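Local coordinates for protein ORF59 (Human herpesvirus 8, PDB 3HSL) that serves as the accessory subunit of the viral DNA polymerase, raising its processivity in lytic DNA replication, probably by sliding along DNA and keeping the enzyme on its template, at residues 179-184 and 207-212; 184-189 and 260-265. All coordinates share one frame; numbering follows the deposited sequence.

Interaction 1 of 2, residues 179-184 and 207-212; sequences AFLLKW and VTFSLG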
ATOM      1  N   ALA A 179      14.882 -19.812  18.972  1.00 23.98           N
ATOM      2  CA  ALA A 179      14.621 -18.414  19.342  1.00 24.75           C
ATOM      3  C   ALA A 179      15.853 -17.785  19.961  1.00 25.28           C
ATOM      4  O   ALA A 179      16.156 -16.611  19.749  1.00 25.38           O
ATOM      5  CB  ALA A 179      13.438 -18.310  20.310  1.00 24.23           C
ATOM      6  N   PHE A 180      16.561 -18.591  20.733  1.00 25.87           N
ATOM      7  CA  PHE A 180      17.751 -18.147  21.414  1.00 26.47           C
ATOM      8  C   PHE A 180      18.814 -17.859  20.332  1.00 26.37           C
ATOM      9  O   PHE A 180      19.573 -16.896  20.440  1.00 26.80           O
ATOM     10  CB  PHE A 180      18.176 -19.234  22.393  1.00 26.61           C
ATOM     11  CG  PHE A 180      18.948 -18.731  23.567  1.00 28.66           C
ATOM     12  CD1 PHE A 180      18.268 -18.349  24.735  1.00 29.81           C
ATOM     13  CD2 PHE A 180      20.342 -18.636  23.531  1.00 29.76           C
ATOM     14  CE1 PHE A 180      18.963 -17.875  25.856  1.00 30.08           C
ATOM     15  CE2 PHE A 180      21.059 -18.162  24.647  1.00 30.09           C
ATOM     16  CZ  PHE A 180      20.365 -17.780  25.812  1.00 30.57           C
ATOM     17  N   LEU A 181      18.857 -18.694  19.294  1.00 25.77           N
ATOM     18  CA  LEU A 181      19.802 -18.517  18.190  1.00 25.49           C
ATOM     19  C   LEU A 181      19.540 -17.223  17.419  1.00 25.50           C
ATOM     20  O   LEU A 181      20.467 -16.539  16.976  1.00 25.31           O
ATOM     21  CB  LEU A 181      19.696 -19.685  17.204  1.00 25.33           C
ATOM     22  CG  LEU A 181      20.514 -19.555  15.901  1.00 25.19           C
ATOM     23  CD1 LEU A 181      22.014 -19.434  16.184  1.00 24.43           C
ATOM     24  CD2 LEU A 181      20.234 -20.690  14.911  1.00 23.64           C
ATOM     25  N   LEU A 182      18.264 -16.897  17.263  1.00 25.45           N
ATOM     26  CA  LEU A 182      17.866 -15.713  16.538  1.00 24.89           C
ATOM     27  C   LEU A 182      18.177 -14.475  17.404  1.00 24.65           C
ATOM     28  O   LEU A 182      18.728 -13.493  16.906  1.00 24.62           O
ATOM     29  CB  LEU A 182      16.382 -15.799  16.207  1.00 24.60           C
ATOM     30  CG  LEU A 182      15.816 -15.031  15.014  1.00 24.89           C
ATOM     31  CD1 LEU A 182      14.304 -15.066  15.117  1.00 24.84           C
ATOM     32  CD2 LEU A 182      16.262 -13.608  14.949  1.00 26.02           C
ATOM     33  N   LYS A 183      17.833 -14.521  18.691  1.00 24.48           N
ATOM     34  CA  LYS A 183      18.084 -13.381  19.584  1.00 24.75           C
ATOM     35  C   LYS A 183      19.546 -13.003  19.531  1.00 24.76           C
ATOM     36  O   LYS A 183      19.891 -11.820  19.449  1.00 24.62           O
ATOM     37  CB  LYS A 183      17.675 -13.685  21.032  1.00 24.99           C
ATOM     38  N   TRP A 184      20.389 -14.035  19.575  1.00 25.05           N
ATOM     39  CA  TRP A 184      21.839 -13.909  19.532  1.00 24.90           C
ATOM     40  C   TRP A 184      22.270 -13.330  18.194  1.00 24.93           C
ATOM     41  O   TRP A 184      23.074 -12.411  18.142  1.00 24.67           O
ATOM     42  CB  TRP A 184      22.489 -15.275  19.765  1.00 24.89           C
ATOM     43  CG  TRP A 184      23.979 -15.212  19.885  1.00 24.99           C
ATOM     44  CD1 TRP A 184      24.690 -14.980  21.023  1.00 24.96           C
ATOM     45  CD2 TRP A 184      24.944 -15.380  18.833  1.00 24.37           C
ATOM     46  NE1 TRP A 184      26.033 -14.994  20.750  1.00 25.14           N
ATOM     47  CE2 TRP A 184      26.218 -15.236  19.413  1.00 24.30           C
ATOM     48  CE3 TRP A 184      24.852 -15.637  17.461  1.00 23.83           C
ATOM     49  CZ2 TRP A 184      27.397 -15.340  18.671  1.00 23.65           C
ATOM     50  CZ3 TRP A 184      26.028 -15.741  16.723  1.00 23.64           C
ATOM     51  CH2 TRP A 184      27.279 -15.592  17.333  1.00 23.52           C
ATOM     52  N   VAL A 207      27.013 -27.536  15.897  1.00 16.05           N
ATOM     53  CA  VAL A 207      26.925 -26.520  14.863  1.00 15.85           C
ATOM     54  C   VAL A 207      27.297 -25.212  15.505  1.00 15.58           C
ATOM     55  O   VAL A 207      26.740 -24.865  16.551  1.00 15.68           O
ATOM     56  CB  VAL A 207      25.503 -26.366  14.399  1.00 16.41           C
ATOM     57  CG1 VAL A 207      25.373 -25.176  13.427  1.00 16.75           C
ATOM     58  CG2 VAL A 207      25.054 -27.668  13.765  1.00 18.32           C
ATOM     59  N   THR A 208      28.224 -24.469  14.908  1.00 15.08           N
ATOM     60  CA  THR A 208      28.590 -23.216  15.544  1.00 14.70           C
ATOM     61  C   THR A 208      28.400 -22.021  14.603  1.00 14.50           C
ATOM     62  O   THR A 208      28.697 -22.094  13.413  1.00 14.03           O
ATOM     63  CB  THR A 208      30.032 -23.255  16.139  1.00 14.29           C
ATOM     64  OG1 THR A 208      30.982 -22.637  15.280  1.00 14.70           O
ATOM     65  CG2 THR A 208      30.449 -24.662  16.494  1.00 14.11           C
ATOM     66  N   PHE A 209      27.895 -20.925  15.160  1.00 14.63           N
ATOM     67  CA  PHE A 209      27.667 -19.692  14.405  1.00 14.46           C
ATOM     68  C   PHE A 209      28.790 -18.764  14.822  1.00 14.74           C
ATOM     69  O   PHE A 209      28.936 -18.445  15.994  1.00 14.91           O
ATOM     70  CB  PHE A 209      26.262 -19.146  14.669  1.00 14.01           C
ATOM     71  CG  PHE A 209      25.156 -20.061  14.173  1.00 13.75           C
ATOM     72  CD1 PHE A 209      24.526 -19.821  12.942  1.00 14.33           C
ATOM     73  CD2 PHE A 209      24.743 -21.163  14.925  1.00 14.35           C
ATOM     74  CE1 PHE A 209      23.495 -20.665  12.465  1.00 13.63           C
ATOM     75  CE2 PHE A 209      23.715 -22.018  14.465  1.00 14.80           C
ATOM     76  CZ  PHE A 209      23.089 -21.767  13.228  1.00 14.30           C
ATOM     77  N   SER A 210      29.583 -18.345  13.847  1.00 15.57           N
ATOM     78  CA  SER A 210      30.746 -17.501  14.089  1.00 17.08           C
ATOM     79  C   SER A 210      30.712 -16.216  13.301  1.00 18.01           C
ATOM     80  O   SER A 210      30.557 -16.208  12.067  1.00 17.81           O
ATOM     81  CB  SER A 210      32.037 -18.270  13.773  1.00 17.14           C
ATOM     82  OG  SER A 210      33.164 -17.431  13.939  1.00 16.85           O
ATOM     83  N   LEU A 211      30.870 -15.122  14.026  1.00 19.37           N
ATOM     84  CA  LEU A 211      30.781 -13.831  13.395  1.00 21.10           C
ATOM     85  C   LEU A 211      31.654 -12.814  14.131  1.00 21.74           C
ATOM     86  O   LEU A 211      31.727 -12.815  15.364  1.00 21.71           O
ATOM     87  CB  LEU A 211      29.304 -13.448  13.454  1.00 21.55           C
ATOM     88  CG  LEU A 211      28.642 -12.390  12.600  1.00 22.95           C
ATOM     89  CD1 LEU A 211      27.211 -12.382  13.061  1.00 24.85           C
ATOM     90  CD2 LEU A 211      29.253 -11.032  12.787  1.00 24.35           C
ATOM     91  N   GLY A 212      32.316 -11.942  13.376  1.00 22.56           N
ATOM     92  CA  GLY A 212      33.198 -10.959  13.987  1.00 23.27           C
ATOM     93  C   GLY A 212      34.117 -11.816  14.822  1.00 23.95           C
ATOM     94  O   GLY A 212      34.812 -12.688  14.281  1.00 24.51           O
TER
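Helix 175-186 passes strand 206-211 with the backbones closest at Leu181 and Phe209, whose CA atoms lie 8.8 Å apart, a spacing that side chains from both elements fill. This is helix-on-sheet packing of the kind found in PCNA-like processivity factors, where helices cover one side of a curved beta surface. Phe209 is the centre of the contact, since two residues one helical turn apart, Leu181 and Trp184, both close on it. Leu181 sets CD1 over one face of the phenyl ring, somewhat off centre, while CD2, on the same side, overhangs the rim. Leu181 CD1 sits 3.6 Å from the centroid of the Phe209 ring, only 17° off the ring normal, which makes a CH-pi contact. Leu181 CD2 meets Phe209 CZ at 3.5 Å. A chi1 of 173° in Leu181, with CG opposite the backbone N, carries both methyls out to the ring. Trp184 takes the other end of Phe209, beside the main chain, and its six-membered ring supplies the touching atoms. On the strand, Phe209 also touches Val198 of the adjacent strand 195-201, and its backbone pairs with Lys216, so the ring projects from a hydrogen-bonded framework. Trp184 CZ3 approaches Phe209 CB at 4.0 Å, and Phe209 O comes obliquely to the indole, 3.6 Å from Trp184 CH2.

Interaction 2 of 2, residues 184-189 and 260-265; sequences WLRQQK and ALRLCK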
ATOM      1  N   TRP A 184      20.389 -14.035  19.575  1.00 25.05           N
ATOM      2  CA  TRP A 184      21.839 -13.909  19.532  1.00 24.90           C
ATOM      3  C   TRP A 184      22.270 -13.330  18.194  1.00 24.93           C
ATOM      4  O   TRP A 184      23.074 -12.411  18.142  1.00 24.67           O
ATOM      5  CB  TRP A 184      22.489 -15.275  19.765  1.00 24.89           C
ATOM      6  CG  TRP A 184      23.979 -15.212  19.885  1.00 24.99           C
ATOM      7  CD1 TRP A 184      24.690 -14.980  21.023  1.00 24.96           C
ATOM      8  CD2 TRP A 184      24.944 -15.380  18.833  1.00 24.37           C
ATOM      9  NE1 TRP A 184      26.033 -14.994  20.750  1.00 25.14           N
ATOM     10  CE2 TRP A 184      26.218 -15.236  19.413  1.00 24.30           C
ATOM     11  CE3 TRP A 184      24.852 -15.637  17.461  1.00 23.83           C
ATOM     12  CZ2 TRP A 184      27.397 -15.340  18.671  1.00 23.65           C
ATOM     13  CZ3 TRP A 184      26.028 -15.741  16.723  1.00 23.64           C
ATOM     14  CH2 TRP A 184      27.279 -15.592  17.333  1.00 23.52           C
ATOM     15  N   LEU A 185      21.734 -13.862  17.106  1.00 25.56           N
ATOM     16  CA  LEU A 185      22.100 -13.342  15.800  1.00 26.53           C
ATOM     17  C   LEU A 185      21.844 -11.854  15.659  1.00 27.58           C
ATOM     18  O   LEU A 185      22.771 -11.097  15.367  1.00 27.20           O
ATOM     19  CB  LEU A 185      21.448 -14.127  14.657  1.00 26.14           C
ATOM     20  CG  LEU A 185      21.985 -15.528  14.348  1.00 25.29           C
ATOM     21  CD1 LEU A 185      21.123 -16.210  13.311  1.00 24.78           C
ATOM     22  CD2 LEU A 185      23.425 -15.462  13.881  1.00 23.91           C
ATOM     23  N   ARG A 186      20.599 -11.431  15.870  1.00 29.29           N
ATOM     24  CA  ARG A 186      20.270 -10.010  15.721  1.00 30.91           C
ATOM     25  C   ARG A 186      20.990  -9.069  16.681  1.00 30.67           C
ATOM     26  O   ARG A 186      21.100  -7.878  16.403  1.00 30.79           O
ATOM     27  CB  ARG A 186      18.762  -9.734  15.716  1.00 32.14           C
ATOM     28  CG  ARG A 186      18.017 -10.091  16.982  1.00 37.39           C
ATOM     29  CD  ARG A 186      16.670  -9.367  16.999  1.00 42.31           C
ATOM     30  NE  ARG A 186      15.891  -9.645  15.791  1.00 46.10           N
ATOM     31  CZ  ARG A 186      14.959 -10.587  15.692  1.00 47.63           C
ATOM     32  NH1 ARG A 186      14.667 -11.364  16.731  1.00 48.55           N
ATOM     33  NH2 ARG A 186      14.315 -10.752  14.547  1.00 48.36           N
ATOM     34  N   GLN A 187      21.485  -9.577  17.803  1.00 30.49           N
ATOM     35  CA  GLN A 187      22.186  -8.686  18.704  1.00 30.43           C
ATOM     36  C   GLN A 187      23.646  -8.526  18.265  1.00 30.46           C
ATOM     37  O   GLN A 187      24.419  -7.803  18.898  1.00 30.55           O
ATOM     38  CB  GLN A 187      21.990  -9.064  20.177  1.00 30.47           C
ATOM     39  CG  GLN A 187      22.603 -10.360  20.635  1.00 31.59           C
ATOM     40  CD  GLN A 187      22.150 -10.748  22.032  1.00 31.80           C
ATOM     41  OE1 GLN A 187      21.036 -10.431  22.446  1.00 31.68           O
ATOM     42  NE2 GLN A 187      23.011 -11.444  22.762  1.00 32.25           N
ATOM     43  N   GLN A 188      24.007  -9.207  17.173  1.00 30.35           N
ATOM     44  CA  GLN A 188      25.353  -9.123  16.600  1.00 30.21           C
ATOM     45  C   GLN A 188      25.300  -8.194  15.407  1.00 30.48           C
ATOM     46  O   GLN A 188      26.323  -7.687  14.956  1.00 30.38           O
ATOM     47  CB  GLN A 188      25.851 -10.482  16.118  1.00 29.96           C
ATOM     48  CG  GLN A 188      25.811 -11.546  17.171  1.00 29.44           C
ATOM     49  CD  GLN A 188      26.557 -11.152  18.403  1.00 28.99           C
ATOM     50  OE1 GLN A 188      27.540 -10.407  18.348  1.00 29.15           O
ATOM     51  NE2 GLN A 188      26.099 -11.652  19.540  1.00 29.06           N
ATOM     52  N   LYS A 189      24.083  -7.980  14.907  1.00 31.06           N
ATOM     53  CA  LYS A 189      23.816  -7.127  13.753  1.00 31.34           C
ATOM     54  C   LYS A 189      24.234  -5.688  14.023  1.00 31.88           C
ATOM     55  O   LYS A 189      24.113  -5.195  15.151  1.00 32.10           O
ATOM     56  CB  LYS A 189      22.334  -7.200  13.412  1.00 31.07           C
ATOM     57  CG  LYS A 189      21.934  -6.517  12.124  1.00 31.45           C
ATOM     58  CD  LYS A 189      20.491  -6.859  11.820  1.00 30.95           C
ATOM     59  CE  LYS A 189      20.063  -6.393  10.458  1.00 30.39           C
ATOM     60  NZ  LYS A 189      18.707  -6.952  10.203  1.00 30.51           N
ATOM     61  N   ALA A 260      15.948 -14.994   6.776  1.00 21.05           N
ATOM     62  CA  ALA A 260      15.640 -16.357   6.416  1.00 20.79           C
ATOM     63  C   ALA A 260      14.971 -17.039   7.608  1.00 21.06           C
ATOM     64  O   ALA A 260      13.863 -17.554   7.472  1.00 21.68           O
ATOM     65  CB  ALA A 260      16.871 -17.088   5.974  1.00 20.43           C
ATOM     66  N   LEU A 261      15.637 -17.035   8.764  1.00 20.85           N
ATOM     67  CA  LEU A 261      15.102 -17.654   9.981  1.00 20.70           C
ATOM     68  C   LEU A 261      13.801 -17.037  10.480  1.00 21.94           C
ATOM     69  O   LEU A 261      13.016 -17.694  11.152  1.00 22.53           O
ATOM     70  CB  LEU A 261      16.121 -17.601  11.105  1.00 19.76           C
ATOM     71  CG  LEU A 261      17.422 -18.392  10.992  1.00 18.53           C
ATOM     72  CD1 LEU A 261      18.287 -18.018  12.179  1.00 16.97           C
ATOM     73  CD2 LEU A 261      17.206 -19.922  10.898  1.00 16.03           C
ATOM     74  N   ARG A 262      13.577 -15.775  10.153  1.00 22.85           N
ATOM     75  CA  ARG A 262      12.390 -15.083  10.586  1.00 23.69           C
ATOM     76  C   ARG A 262      11.225 -15.353   9.637  1.00 23.87           C
ATOM     77  O   ARG A 262      10.087 -15.481  10.077  1.00 23.97           O
ATOM     78  CB  ARG A 262      12.751 -13.615  10.814  1.00 24.66           C
ATOM     79  CG  ARG A 262      11.650 -12.706  11.346  1.00 30.35           C
ATOM     80  CD  ARG A 262      12.281 -11.727  12.400  1.00 34.23           C
ATOM     81  NE  ARG A 262      13.332 -10.821  11.920  1.00 36.60           N
ATOM     82  CZ  ARG A 262      13.198  -9.496  11.786  1.00 38.21           C
ATOM     83  NH1 ARG A 262      12.051  -8.880  12.099  1.00 37.28           N
ATOM     84  NH2 ARG A 262      14.228  -8.781  11.338  1.00 38.60           N
ATOM     85  N   LEU A 263      11.523 -15.446   8.340  1.00 23.97           N
ATOM     86  CA  LEU A 263      10.540 -15.720   7.284  1.00 23.61           C
ATOM     87  C   LEU A 263      10.012 -17.157   7.291  1.00 22.87           C
ATOM     88  O   LEU A 263       8.847 -17.399   6.971  1.00 21.83           O
ATOM     89  CB  LEU A 263      11.126 -15.373   5.895  1.00 23.82           C
ATOM     90  CG  LEU A 263      11.303 -13.879   5.535  1.00 25.14           C
ATOM     91  CD1 LEU A 263      12.321 -13.578   4.397  1.00 24.28           C
ATOM     92  CD2 LEU A 263       9.960 -13.159   5.287  1.00 24.58           C
ATOM     93  N   CYS A 264      10.869 -18.102   7.653  1.00 23.13           N
ATOM     94  CA  CYS A 264      10.475 -19.508   7.691  1.00 24.10           C
ATOM     95  C   CYS A 264       9.855 -19.958   9.028  1.00 24.93           C
ATOM     96  O   CYS A 264       9.548 -21.140   9.211  1.00 24.91           O
ATOM     97  CB  CYS A 264      11.646 -20.382   7.315  1.00 24.02           C
ATOM     98  SG  CYS A 264      12.244 -19.952   5.705  1.00 25.77           S
ATOM     99  N   LYS A 265       9.682 -19.009   9.947  1.00 25.58           N
ATOM    100  CA  LYS A 265       9.072 -19.262  11.233  1.00 26.44           C
ATOM    101  C   LYS A 265       7.669 -18.667  11.087  1.00 26.99           C
ATOM    102  O   LYS A 265       7.450 -17.482  11.391  1.00 27.27           O
ATOM    103  CB  LYS A 265       9.857 -18.553  12.347  1.00 26.97           C
ATOM    104  CG  LYS A 265       9.358 -18.751  13.804  1.00 28.05           C
ATOM    105  CD  LYS A 265       9.537 -20.203  14.282  1.00 30.05           C
ATOM    106  CE  LYS A 265       9.208 -20.423  15.767  1.00 29.83           C
ATOM    107  NZ  LYS A 265       7.778 -20.181  16.070  1.00 31.17           N
TER
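Leu185 and Leu261 meet at about a right angle between the C-terminal parts of helices 175-186 and 254-263, and beside them the side chains of Arg186 and Arg262 cross just as steeply. Two helices packed side by side against beta strands recur in PCNA-like processivity factors, and here apolar side chains join the pair while the two arginines cross alongside. The arginines lie toward the more exposed side. Their guanidinium planes are 82° apart, nearly perpendicular, so the group of Arg186 presents its edge to one face of the Arg262 group instead of stacking flat on it. Arg186 gets there with CG between its backbone N and carbonyl carbon (chi1 63°) and a further bend at chi3. Arg186 NH2 and Arg262 NE, both donors and not hydrogen-bonded, are modelled 2.8 Å apart, a closeness that is doubtful at this resolution. With Lys189 nearby, the two arginines gather positive charge on this helical side, consistent with, though not proof of, a surface facing the DNA backbone. Beneath them Leu185 also rests on Leu254, Leu257 and Ile258 of helix 254-263, and Leu261 on Pro272 and Leu274 of strand 270-276. The two leucines touch through one methyl of each, Leu185 CD1 lying 3.5 Å from Leu261 CD1.

Read from the N terminus, helix 175-186 supplies the first half of both contacts, with Trp184 common to the two ranges. Interaction 1 closes a loop of 22 residues that contains strand 195-201 and returns at strand 206-211. Interaction 2 starts at 184-189 and closes a longer loop of 70 residues, ending on helix 254-263. Since 207-212 falls inside that second loop while 179-184 precedes it, the contacts cross rather than nest. Together they hold one helix between a beta strand and a second helix. The two meet directly: Leu211 CD1 packs 3.8 Å from Gln188 CB, and Leu181 also approaches Leu261.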